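Local coordinates for precorrin-8x Methyl Mutase (Thermus thermophilus, PDB 1V9C), which probably catalyses the methyl-group rearrangement of precorrin-8X to hydrogenobyrinate, a step in the biosynthesis of adenosylcobalamin, at residues B[56-64]-B[198-206]. Numbering follows the deposited sequence.
Sequences VEAGLKAIQ and HALIRLAAD. With SO4 (sulfate ion), chain F; SO4 (sulfate ion), chain E.
Two helices of the doubly wound alpha/beta fold, 55-65 and the C-terminal 190-205, pack here through Leu60, Ile63, Leu200 and Ala204. The segment axes approach to 8.9 Å at a crossing angle of -74°, and the CA atoms of Leu60 and Ala204 lie 5.0 Å apart, so the small methyl of Ala204 marks where the backbones come close. Ile63 flanks this point, its CG2 resting 3.8 Å from Ala204 CB. Its CG1 lies anti to the carbonyl carbon (chi1 -70°) and the chain runs on extended (chi2 167°), carrying CD1 across Leu200 to within 3.2 Å of Leu200 CB, a close approach for two carbons. Leu60 enters with one branch: CD2 lies 3.5 Å from Leu200 O, and 3.9 Å from both Leu200 CD2 and Leu203 CB. Val56 CG1 then touches both Leu200 CD2 and Leu203 CD1, each at 4.0 Å. No hydrogen bond crosses between the segments; at the exposed margin Gln64 OE1 comes near Ala204 O without a bond. His198 and Arg202, whose CB atoms point away from 55-65, donate from ND1 and NH1 to separate sulfates, likely left by the crystallisation solution; Arg202 NE also forms a salt bridge with Asp206 OD2 (3.2 Å). Around the seam, Ile63 reaches Ile130 of strand 130-133 and Phe88 of helix 82-88, while Leu200 also packs on Val32 of helix 30-40.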
# COMPACT_ATOMS: atom_id res chain seq x y z
N VAL B 56 15.18 -4.43 15.58
CA VAL B 56 15.13 -2.98 15.48
C VAL B 56 16.50 -2.32 15.50
O VAL B 56 16.81 -1.49 14.62
CB VAL B 56 14.28 -2.38 16.61
CG1 VAL B 56 14.11 -0.88 16.40
CG2 VAL B 56 12.92 -3.04 16.63
N GLU B 57 17.33 -2.68 16.48
CA GLU B 57 18.68 -2.12 16.58
C GLU B 57 19.46 -2.45 15.31
O GLU B 57 20.24 -1.63 14.82
CB GLU B 57 19.42 -2.68 17.80
CG GLU B 57 18.67 -2.53 19.12
CD GLU B 57 17.87 -3.77 19.47
OE1 GLU B 57 17.09 -4.24 18.61
OE2 GLU B 57 18.02 -4.28 20.60
N ALA B 58 19.23 -3.64 14.78
CA ALA B 58 19.92 -4.03 13.55
C ALA B 58 19.44 -3.11 12.42
O ALA B 58 20.20 -2.77 11.51
CB ALA B 58 19.60 -5.48 13.22
N GLY B 59 18.18 -2.70 12.50
CA GLY B 59 17.63 -1.82 11.48
C GLY B 59 18.16 -0.40 11.56
O GLY B 59 18.53 0.18 10.54
N LEU B 60 18.20 0.17 12.76
CA LEU B 60 18.70 1.54 12.93
C LEU B 60 20.15 1.63 12.45
O LEU B 60 20.52 2.54 11.70
CB LEU B 60 18.62 1.96 14.39
CG LEU B 60 17.31 1.68 15.13
CD1 LEU B 60 17.26 2.51 16.39
CD2 LEU B 60 16.12 2.00 14.24
N LYS B 61 20.95 0.67 12.91
CA LYS B 61 22.35 0.59 12.56
C LYS B 61 22.52 0.60 11.04
O LYS B 61 23.33 1.35 10.49
CB LYS B 61 22.95 -0.68 13.17
CG LYS B 61 24.12 -1.29 12.41
CD LYS B 61 25.42 -0.52 12.56
CE LYS B 61 26.56 -1.25 11.85
NZ LYS B 61 27.89 -0.64 12.08
N ALA B 62 21.75 -0.23 10.34
CA ALA B 62 21.84 -0.30 8.89
C ALA B 62 21.39 1.03 8.29
O ALA B 62 22.02 1.56 7.37
CB ALA B 62 20.99 -1.43 8.36
N ILE B 63 20.29 1.56 8.81
CA ILE B 63 19.79 2.83 8.31
C ILE B 63 20.90 3.88 8.38
O ILE B 63 21.18 4.56 7.39
CB ILE B 63 18.59 3.31 9.15
CG1 ILE B 63 17.39 2.41 8.90
CG2 ILE B 63 18.26 4.73 8.81
CD1 ILE B 63 16.29 2.61 9.91
N GLN B 64 21.52 3.99 9.54
CA GLN B 64 22.60 4.94 9.78
C GLN B 64 23.86 4.68 8.97
O GLN B 64 24.62 5.61 8.69
CB GLN B 64 22.94 4.96 11.27
CG GLN B 64 21.88 5.64 12.10
CD GLN B 64 22.07 5.41 13.57
OE1 GLN B 64 21.37 6.00 14.40
NE2 GLN B 64 23.02 4.54 13.92
N HIS B 198 9.51 3.60 7.60
CA HIS B 198 9.44 4.98 8.07
C HIS B 198 9.67 5.03 9.58
O HIS B 198 10.34 5.93 10.08
CB HIS B 198 8.11 5.61 7.69
CG HIS B 198 8.05 6.06 6.26
ND1 HIS B 198 6.88 6.14 5.55
CD2 HIS B 198 9.03 6.45 5.41
CE1 HIS B 198 7.13 6.55 4.32
NE2 HIS B 198 8.44 6.75 4.21
N ALA B 199 9.15 4.05 10.30
CA ALA B 199 9.32 4.04 11.75
C ALA B 199 10.79 3.83 12.09
O ALA B 199 11.30 4.44 13.02
CB ALA B 199 8.49 2.93 12.38
N LEU B 200 11.47 2.97 11.33
CA LEU B 200 12.88 2.71 11.59
C LEU B 200 13.71 3.95 11.34
O LEU B 200 14.59 4.27 12.14
CB LEU B 200 13.38 1.55 10.73
CG LEU B 200 12.80 0.21 11.21
CD1 LEU B 200 13.28 -0.94 10.33
CD2 LEU B 200 13.19 0.00 12.66
N ILE B 201 13.43 4.65 10.25
CA ILE B 201 14.16 5.86 9.93
C ILE B 201 13.98 6.92 11.01
O ILE B 201 14.96 7.53 11.44
CB ILE B 201 13.71 6.44 8.59
CG1 ILE B 201 14.21 5.55 7.45
CG2 ILE B 201 14.23 7.86 8.44
CD1 ILE B 201 13.79 6.02 6.05
N ARG B 202 12.74 7.15 11.44
CA ARG B 202 12.46 8.15 12.46
C ARG B 202 13.16 7.83 13.79
O ARG B 202 13.64 8.72 14.46
CB ARG B 202 10.95 8.27 12.70
CG ARG B 202 10.57 9.24 13.82
CD ARG B 202 10.88 10.67 13.42
NE ARG B 202 10.52 11.62 14.47
CZ ARG B 202 9.28 11.82 14.92
NH1 ARG B 202 8.26 11.13 14.44
NH2 ARG B 202 9.07 12.72 15.88
N LEU B 203 13.20 6.55 14.16
CA LEU B 203 13.85 6.14 15.40
C LEU B 203 15.34 6.39 15.26
O LEU B 203 16.00 6.82 16.20
CB LEU B 203 13.63 4.64 15.66
CG LEU B 203 12.43 4.18 16.49
CD1 LEU B 203 12.29 2.66 16.38
CD2 LEU B 203 12.61 4.60 17.93
N ALA B 204 15.88 6.11 14.08
CA ALA B 204 17.29 6.29 13.82
C ALA B 204 17.63 7.77 13.88
O ALA B 204 18.60 8.17 14.52
CB ALA B 204 17.63 5.73 12.47
N ALA B 205 16.83 8.58 13.20
CA ALA B 205 17.04 10.03 13.17
C ALA B 205 17.08 10.56 14.61
O ALA B 205 17.86 11.45 14.93
CB ALA B 205 15.93 10.69 12.39
N ASP B 206 16.22 10.00 15.45
CA ASP B 206 16.14 10.40 16.85
C ASP B 206 17.10 9.57 17.71
O ASP B 206 16.91 9.43 18.92
CB ASP B 206 14.69 10.23 17.35
CG ASP B 206 13.71 11.12 16.60
OD1 ASP B 206 14.17 11.90 15.73
OD2 ASP B 206 12.49 11.05 16.87
S SO4 F . 8.05 11.05 10.55
O1 SO4 F . 8.06 10.11 9.42
O2 SO4 F . 9.27 11.87 10.54
O3 SO4 F . 7.97 10.28 11.81
O4 SO4 F . 6.86 11.92 10.45
S SO4 E . 3.51 6.21 7.02
O1 SO4 E . 3.89 5.75 5.68
O2 SO4 E . 4.05 7.56 7.28
O3 SO4 E . 4.06 5.29 8.03
O4 SO4 E . 2.03 6.25 7.12